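Local atomic coordinates of arginine--tRNA ligase (Campylobacter jejuni, PDB entry 3FNR), a protein that catalyses the ATP-dependent attachment of L-arginine to tRNA(Arg), releasing AMP and diphosphate. Residues Thr60-His65 / Asn388-Ala393; Leu381-Val386 / Lys440-Leu445. The protein carries 1 engineered substitution. All coordinates share one frame; numbering follows the deposited sequence.

Contact 1: residues Thr60-His65 / Asn388-Ala393; sequences TRLARH and NDAFEA
Ala-63 and Phe-391 make the closest approach of this contact. The methyl CB of Ala-63 lies 3.6 Å from CE1 of the Phe-391 ring, which it meets obliquely. The CA atoms of these two residues are 6.9 Å apart, the shortest such separation between the segments. Phe-391 has its CG anti to the backbone N (chi1 179°), which carries the ring out to helix 50-65. Leu-62 packs beside it. Its CD2 makes the nearest contacts, sitting 4.1 Å from CB of Phe-391 and 4.2 Å from CB of Ala-390. All four residues are buried, and the contact between them is apolar. The ring of Phe-391 also meets that of Tyr-68, and Arg-394 makes a cation-pi contact with it.

Away from this patch the packing is looser on helix 383-393, where Asp-389 and Glu-392 are exposed. Arg-64 is exposed too, and its NH1 bonds to the backbone O of Phe-70. Thr-60, by contrast, is buried against strand 69-76. The helix axes stay 10.1 Å apart and run at 120° to each other, so the close packing is limited to a small patch of 173 Å². Helix 50-65 directly follows the 'HIGH' region of the Rossmann-type catalytic domain. Its C-terminal end here rests on the DALR anticodon-binding domain, an interface between domains of a class I arginyl-tRNA synthetase.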
ATOM      1  N   THR A  60       5.674  -2.393   4.106  1.00 30.98           N
ATOM      2  CA  THR A  60       6.270  -3.695   3.831  1.00 33.41           C
ATOM      3  C   THR A  60       7.713  -3.587   3.360  1.00 33.89           C
ATOM      4  O   THR A  60       8.599  -4.223   3.937  1.00 38.14           O
ATOM      5  CB  THR A  60       5.454  -4.468   2.777  1.00 32.87           C
ATOM      6  OG1 THR A  60       4.087  -4.517   3.192  1.00 33.62           O
ATOM      7  CG2 THR A  60       5.975  -5.876   2.638  1.00 26.40           C
ATOM      8  N   ARG A  61       7.943  -2.769   2.328  1.00 35.83           N
ATOM      9  CA  ARG A  61       9.284  -2.568   1.769  1.00 33.70           C
ATOM     10  C   ARG A  61      10.235  -2.035   2.827  1.00 34.96           C
ATOM     11  O   ARG A  61      11.395  -2.441   2.893  1.00 38.67           O
ATOM     12  CB  ARG A  61       9.230  -1.584   0.603  1.00 37.46           C
ATOM     13  CG  ARG A  61       8.618  -2.120  -0.679  1.00 37.81           C
ATOM     14  CD  ARG A  61       8.446  -0.976  -1.670  1.00 38.67           C
ATOM     15  NE  ARG A  61       7.770  -1.370  -2.904  1.00 45.46           N
ATOM     16  CZ  ARG A  61       8.395  -1.785  -4.000  1.00 45.81           C
ATOM     17  NH1 ARG A  61       9.722  -1.875  -4.020  1.00 34.96           N
ATOM     18  NH2 ARG A  61       7.691  -2.109  -5.079  1.00 38.35           N
ATOM     19  N   LEU A  62       9.728  -1.124   3.653  1.00 32.24           N
ATOM     20  CA  LEU A  62      10.519  -0.519   4.709  1.00 32.61           C
ATOM     21  C   LEU A  62      10.859  -1.532   5.797  1.00 37.96           C
ATOM     22  O   LEU A  62      12.028  -1.676   6.173  1.00 39.96           O
ATOM     23  CB  LEU A  62       9.807   0.709   5.279  1.00 34.36           C
ATOM     24  CG  LEU A  62      10.497   1.498   6.395  1.00 33.63           C
ATOM     25  CD1 LEU A  62      11.890   1.988   6.001  1.00 33.05           C
ATOM     26  CD2 LEU A  62       9.614   2.650   6.752  1.00 33.97           C
ATOM     27  N   ALA A  63       9.849  -2.256   6.274  1.00 35.25           N
ATOM     28  CA  ALA A  63      10.079  -3.323   7.245  1.00 38.40           C
ATOM     29  C   ALA A  63      11.125  -4.340   6.784  1.00 36.08           C
ATOM     30  O   ALA A  63      12.020  -4.696   7.550  1.00 39.88           O
ATOM     31  CB  ALA A  63       8.803  -4.012   7.557  1.00 41.56           C
ATOM     32  N   ARG A  64      11.024  -4.783   5.533  1.00 37.65           N
ATOM     33  CA  ARG A  64      11.981  -5.749   4.981  1.00 39.96           C
ATOM     34  C   ARG A  64      13.400  -5.171   4.912  1.00 39.87           C
ATOM     35  O   ARG A  64      14.361  -5.843   5.281  1.00 44.36           O
ATOM     36  CB  ARG A  64      11.526  -6.253   3.607  1.00 39.47           C
ATOM     37  CG  ARG A  64      10.975  -7.670   3.622  1.00 48.93           C
ATOM     38  CD  ARG A  64       9.464  -7.764   3.443  1.00 38.43           C
ATOM     39  NE  ARG A  64       9.094  -7.929   2.040  1.00 52.76           N
ATOM     40  CZ  ARG A  64       7.993  -8.541   1.596  1.00 52.50           C
ATOM     41  NH1 ARG A  64       7.111  -9.080   2.435  1.00 41.03           N
ATOM     42  NH2 ARG A  64       7.769  -8.607   0.292  1.00 40.08           N
ATOM     43  N   HIS A  65      13.508  -3.916   4.472  1.00 38.28           N
ATOM     44  CA  HIS A  65      14.781  -3.200   4.380  1.00 33.35           C
ATOM     45  C   HIS A  65      15.479  -3.165   5.734  1.00 35.54           C
ATOM     46  O   HIS A  65      16.690  -3.398   5.839  1.00 32.96           O
ATOM     47  CB  HIS A  65      14.529  -1.771   3.871  1.00 32.15           C
ATOM     48  CG  HIS A  65      15.770  -0.948   3.688  1.00 35.27           C
ATOM     49  ND1 HIS A  65      16.578  -1.047   2.573  1.00 41.18           N
ATOM     50  CD2 HIS A  65      16.328   0.005   4.471  1.00 38.71           C
ATOM     51  CE1 HIS A  65      17.583  -0.195   2.684  1.00 43.76           C
ATOM     52  NE2 HIS A  65      17.458   0.451   3.830  1.00 39.88           N
ATOM     53  N   ASN A 388      14.394   4.090  10.303  1.00 38.33           N
ATOM     54  CA  ASN A 388      14.081   3.389  11.543  1.00 38.26           C
ATOM     55  C   ASN A 388      13.009   4.111  12.341  1.00 39.78           C
ATOM     56  O   ASN A 388      12.100   3.488  12.880  1.00 46.75           O
ATOM     57  CB  ASN A 388      15.345   3.170  12.374  1.00 38.82           C
ATOM     58  CG  ASN A 388      16.204   2.033  11.835  1.00 43.11           C
ATOM     59  OD1 ASN A 388      15.889   0.855  12.025  1.00 42.07           O
ATOM     60  ND2 ASN A 388      17.297   2.379  11.162  1.00 41.48           N
ATOM     61  N   ASP A 389      13.100   5.433  12.367  1.00 41.93           N
ATOM     62  CA  ASP A 389      12.142   6.264  13.076  1.00 43.97           C
ATOM     63  C   ASP A 389      10.786   6.227  12.383  1.00 41.53           C
ATOM     64  O   ASP A 389       9.749   6.191  13.043  1.00 43.11           O
ATOM     65  CB  ASP A 389      12.665   7.700  13.140  1.00 47.85           C
ATOM     66  CG  ASP A 389      12.357   8.375  14.454  1.00 71.60           C
ATOM     67  OD1 ASP A 389      13.306   8.550  15.250  1.00 80.07           O
ATOM     68  OD2 ASP A 389      11.175   8.720  14.695  1.00 80.97           O
ATOM     69  N   ALA A 390      10.803   6.224  11.050  1.00 40.02           N
ATOM     70  CA  ALA A 390       9.573   6.162  10.261  1.00 39.02           C
ATOM     71  C   ALA A 390       8.829   4.851  10.489  1.00 37.46           C
ATOM     72  O   ALA A 390       7.611   4.850  10.618  1.00 39.31           O
ATOM     73  CB  ALA A 390       9.860   6.359   8.779  1.00 36.30           C
ATOM     74  N   PHE A 391       9.564   3.744  10.550  1.00 39.90           N
ATOM     75  CA  PHE A 391       8.941   2.450  10.776  1.00 38.94           C
ATOM     76  C   PHE A 391       8.319   2.352  12.163  1.00 40.00           C
ATOM     77  O   PHE A 391       7.134   2.036  12.295  1.00 44.50           O
ATOM     78  CB  PHE A 391       9.929   1.307  10.584  1.00 34.18           C
ATOM     79  CG  PHE A 391       9.320  -0.042  10.825  1.00 42.01           C
ATOM     80  CD1 PHE A 391       8.400  -0.571   9.921  1.00 33.82           C
ATOM     81  CD2 PHE A 391       9.621  -0.763  11.973  1.00 44.23           C
ATOM     82  CE1 PHE A 391       7.806  -1.801  10.154  1.00 39.50           C
ATOM     83  CE2 PHE A 391       9.038  -2.001  12.205  1.00 43.24           C
ATOM     84  CZ  PHE A 391       8.135  -2.523  11.288  1.00 39.70           C
ATOM     85  N   GLU A 392       9.128   2.632  13.181  1.00 34.42           N
ATOM     86  CA  GLU A 392       8.721   2.494  14.575  1.00 39.72           C
ATOM     87  C   GLU A 392       7.529   3.366  14.985  1.00 36.95           C
ATOM     88  O   GLU A 392       6.753   2.970  15.844  1.00 40.11           O
ATOM     89  CB  GLU A 392       9.923   2.725  15.498  1.00 38.54           C
ATOM     90  CG  GLU A 392      10.963   1.601  15.409  1.00 52.47           C
ATOM     91  CD  GLU A 392      12.344   2.007  15.909  1.00 61.06           C
ATOM     92  OE1 GLU A 392      13.347   1.530  15.337  1.00 57.92           O
ATOM     93  OE2 GLU A 392      12.431   2.800  16.871  1.00 69.08           O
ATOM     94  N   ALA A 393       7.375   4.534  14.360  1.00 35.19           N
ATOM     95  CA  ALA A 393       6.253   5.425  14.650  1.00 37.29           C
ATOM     96  C   ALA A 393       5.108   5.259  13.650  1.00 38.59           C
ATOM     97  O   ALA A 393       4.068   5.904  13.802  1.00 40.71           O
ATOM     98  CB  ALA A 393       6.723   6.884  14.664  1.00 39.33           C
TER

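Contact 2: residues Leu381-Val386 / Lys440-Leu445; sequences LNLKAV and KTAFSL. With SO4 (sulfate ion), chain B.
The carbonyl O of Thr-441 is gripped twice from its own helix. Ser-444 OG donates to it at 2.7 Å; the bond bends to 131° at the oxygen and comes in 16° off the plane of the carbonyl. Leu-445 N adds a weak bond at 3.3 Å. The side chain of Thr-441 is likewise held within the helix, since its OG1 bonds to Leu-437 O. With OG1 held there, the methyl CG2 is turned to the other helix. CG2 is anti to the backbone N and meets CD2 of Leu-383 at 3.8 Å. The other branch of Leu-383, CD1, lies 3.9 Å from CB of Ala-442, so its two methyls touch neighbouring residues of helix 425-445.

Both helices belong to the helical DALR anticodon-binding domain. Tyr-402 of helix 398-416 also packs on Leu-383, and Leu-403 of that helix on Ala-442. Phe-22 of an N-terminal loop touches both Leu-383 and Thr-441.

Lys-384 is exposed and leaves this buried patch. Its chain bends near the end, and NZ donates to O4 of a sulfate ion at 2.7 Å. Glu-26 N and Lys-28 NZ bind the same sulfate, which probably came from the crystallisation liquor.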
ATOM      1  N   LEU A 381      23.737  10.824   5.037  1.00 34.41           N
ATOM      2  CA  LEU A 381      23.969   9.682   5.923  1.00 35.16           C
ATOM      3  C   LEU A 381      22.865   9.462   6.961  1.00 39.81           C
ATOM      4  O   LEU A 381      22.712   8.356   7.476  1.00 48.35           O
ATOM      5  CB  LEU A 381      25.336   9.804   6.605  1.00 35.09           C
ATOM      6  CG  LEU A 381      26.520   9.733   5.637  1.00 37.25           C
ATOM      7  CD1 LEU A 381      27.797  10.186   6.318  1.00 41.33           C
ATOM      8  CD2 LEU A 381      26.679   8.323   5.069  1.00 42.39           C
ATOM      9  N   ASN A 382      22.093  10.512   7.236  1.00 35.46           N
ATOM     10  CA  ASN A 382      21.007  10.486   8.215  1.00 39.73           C
ATOM     11  C   ASN A 382      19.786   9.649   7.792  1.00 41.72           C
ATOM     12  O   ASN A 382      18.853   9.501   8.578  1.00 39.46           O
ATOM     13  CB  ASN A 382      20.552  11.918   8.508  1.00 33.81           C
ATOM     14  CG  ASN A 382      19.663  12.024   9.750  1.00 43.78           C
ATOM     15  OD1 ASN A 382      18.599  12.655   9.716  1.00 43.99           O
ATOM     16  ND2 ASN A 382      20.089  11.403  10.841  1.00 30.71           N
ATOM     17  N   LEU A 383      19.787   9.122   6.562  1.00 36.77           N
ATOM     18  CA  LEU A 383      18.673   8.301   6.056  1.00 36.60           C
ATOM     19  C   LEU A 383      18.354   7.120   6.974  1.00 35.24           C
ATOM     20  O   LEU A 383      17.192   6.885   7.276  1.00 46.45           O
ATOM     21  CB  LEU A 383      18.935   7.818   4.619  1.00 32.54           C
ATOM     22  CG  LEU A 383      17.868   6.946   3.934  1.00 35.25           C
ATOM     23  CD1 LEU A 383      16.515   7.628   3.869  1.00 29.11           C
ATOM     24  CD2 LEU A 383      18.308   6.525   2.550  1.00 31.47           C
ATOM     25  N   LYS A 384      19.389   6.421   7.441  1.00 39.81           N
ATOM     26  CA  LYS A 384      19.248   5.283   8.362  1.00 41.12           C
ATOM     27  C   LYS A 384      18.379   5.606   9.574  1.00 42.70           C
ATOM     28  O   LYS A 384      17.432   4.878   9.865  1.00 46.57           O
ATOM     29  CB  LYS A 384      20.628   4.819   8.832  1.00 47.28           C
ATOM     30  CG  LYS A 384      20.656   3.401   9.409  1.00 52.47           C
ATOM     31  CD  LYS A 384      21.877   3.199  10.297  1.00 58.19           C
ATOM     32  CE  LYS A 384      22.401   1.766  10.245  1.00 69.08           C
ATOM     33  NZ  LYS A 384      21.357   0.700  10.369  1.00 64.48           N
ATOM     34  N   ALA A 385      18.701   6.709  10.254  1.00 37.17           N
ATOM     35  CA  ALA A 385      17.938   7.186  11.408  1.00 36.61           C
ATOM     36  C   ALA A 385      16.487   7.476  11.036  1.00 30.60           C
ATOM     37  O   ALA A 385      15.575   7.079  11.748  1.00 36.92           O
ATOM     38  CB  ALA A 385      18.591   8.446  11.993  1.00 31.92           C
ATOM     39  N   VAL A 386      16.292   8.168   9.918  1.00 29.67           N
ATOM     40  CA  VAL A 386      14.960   8.523   9.440  1.00 33.36           C
ATOM     41  C   VAL A 386      14.106   7.277   9.195  1.00 36.21           C
ATOM     42  O   VAL A 386      12.975   7.218   9.674  1.00 39.88           O
ATOM     43  CB  VAL A 386      15.030   9.402   8.167  1.00 31.04           C
ATOM     44  CG1 VAL A 386      13.634   9.661   7.611  1.00 33.83           C
ATOM     45  CG2 VAL A 386      15.726  10.736   8.488  1.00 39.12           C
ATOM     46  N   LYS A 440      18.040   7.452  -4.260  1.00 33.02           N
ATOM     47  CA  LYS A 440      17.739   6.154  -4.863  1.00 36.23           C
ATOM     48  C   LYS A 440      17.213   5.136  -3.848  1.00 37.52           C
ATOM     49  O   LYS A 440      16.190   4.492  -4.088  1.00 42.20           O
ATOM     50  CB  LYS A 440      18.989   5.608  -5.565  1.00 36.25           C
ATOM     51  CG  LYS A 440      18.805   4.240  -6.192  1.00 43.13           C
ATOM     52  CD  LYS A 440      19.713   4.073  -7.390  1.00 56.80           C
ATOM     53  CE  LYS A 440      20.905   3.210  -7.072  1.00 61.12           C
ATOM     54  NZ  LYS A 440      20.549   1.783  -7.281  1.00 61.29           N
ATOM     55  N   THR A 441      17.919   4.996  -2.728  1.00 35.84           N
ATOM     56  CA  THR A 441      17.506   4.114  -1.647  1.00 34.86           C
ATOM     57  C   THR A 441      16.093   4.450  -1.149  1.00 35.99           C
ATOM     58  O   THR A 441      15.198   3.616  -1.248  1.00 35.84           O
ATOM     59  CB  THR A 441      18.526   4.133  -0.488  1.00 39.95           C
ATOM     60  OG1 THR A 441      19.814   3.740  -0.989  1.00 39.01           O
ATOM     61  CG2 THR A 441      18.102   3.188   0.641  1.00 35.89           C
ATOM     62  N   ALA A 442      15.894   5.673  -0.659  1.00 36.66           N
ATOM     63  CA  ALA A 442      14.607   6.082  -0.094  1.00 36.00           C
ATOM     64  C   ALA A 442      13.466   5.946  -1.102  1.00 37.14           C
ATOM     65  O   ALA A 442      12.400   5.411  -0.765  1.00 34.74           O
ATOM     66  CB  ALA A 442      14.682   7.498   0.435  1.00 34.54           C
ATOM     67  N   PHE A 443      13.707   6.422  -2.328  1.00 32.06           N
ATOM     68  CA  PHE A 443      12.751   6.284  -3.433  1.00 35.91           C
ATOM     69  C   PHE A 443      12.356   4.834  -3.697  1.00 36.56           C
ATOM     70  O   PHE A 443      11.186   4.558  -3.924  1.00 33.60           O
ATOM     71  CB  PHE A 443      13.302   6.882  -4.729  1.00 37.34           C
ATOM     72  CG  PHE A 443      12.653   8.175  -5.148  1.00 39.70           C
ATOM     73  CD1 PHE A 443      13.147   8.881  -6.239  1.00 29.97           C
ATOM     74  CD2 PHE A 443      11.551   8.687  -4.469  1.00 37.44           C
ATOM     75  CE1 PHE A 443      12.556  10.069  -6.649  1.00 34.35           C
ATOM     76  CE2 PHE A 443      10.957   9.873  -4.867  1.00 36.21           C
ATOM     77  CZ  PHE A 443      11.454  10.566  -5.960  1.00 39.74           C
ATOM     78  N   SER A 444      13.321   3.915  -3.673  1.00 36.35           N
ATOM     79  CA  SER A 444      13.033   2.503  -3.971  1.00 39.18           C
ATOM     80  C   SER A 444      12.099   1.864  -2.945  1.00 41.41           C
ATOM     81  O   SER A 444      11.323   0.963  -3.286  1.00 43.20           O
ATOM     82  CB  SER A 444      14.320   1.683  -4.112  1.00 36.15           C
ATOM     83  OG  SER A 444      14.947   1.491  -2.858  1.00 37.14           O
ATOM     84  N   LEU A 445      12.162   2.352  -1.704  1.00 34.52           N
ATOM     85  CA  LEU A 445      11.272   1.894  -0.627  1.00 35.21           C
ATOM     86  C   LEU A 445       9.859   2.429  -0.809  1.00 39.97           C
ATOM     87  O   LEU A 445       8.911   1.920  -0.204  1.00 38.72           O
ATOM     88  CB  LEU A 445      11.823   2.304   0.747  1.00 28.42           C
ATOM     89  CG  LEU A 445      13.222   1.796   1.098  1.00 30.69           C
ATOM     90  CD1 LEU A 445      13.649   2.267   2.493  1.00 24.47           C
ATOM     91  CD2 LEU A 445      13.313   0.263   0.984  1.00 27.91           C
TER
HETATM   92  S   SO4 B   1      20.568  -2.177  12.953  0.50 47.29           S
HETATM   93  O1  SO4 B   1      21.176  -2.391  14.269  0.50 45.41           O
HETATM   94  O2  SO4 B   1      20.363  -3.473  12.327  0.50 29.85           O
HETATM   95  O3  SO4 B   1      19.287  -1.498  13.131  0.50 49.56           O
HETATM   96  O4  SO4 B   1      21.431  -1.367  12.103  0.50 39.89           O

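In the fold
From the N terminus, the chain passes helix 5-17 and strand 31-35 before helix 50-65, which carries the first segment of contact 1. Its last turns meet helix 383-393 much later in the chain, and contact 1 closes a loop of 322 residues. Contact 2 opens at 381-386, before that loop is shut, and closes only at 440-445, 53 residues on. The two contacts therefore cross. Both use helix 383-393: its start packs on helix 425-445, its later part on helix 50-65. The centres lie about 10 Å apart, and Leu-445 bridges them. Its CD1 is 3.9 Å from CD1 of Leu-62. Contact 1 joins catalytic and anticodon-binding domains, while contact 2 joins two helices of the latter.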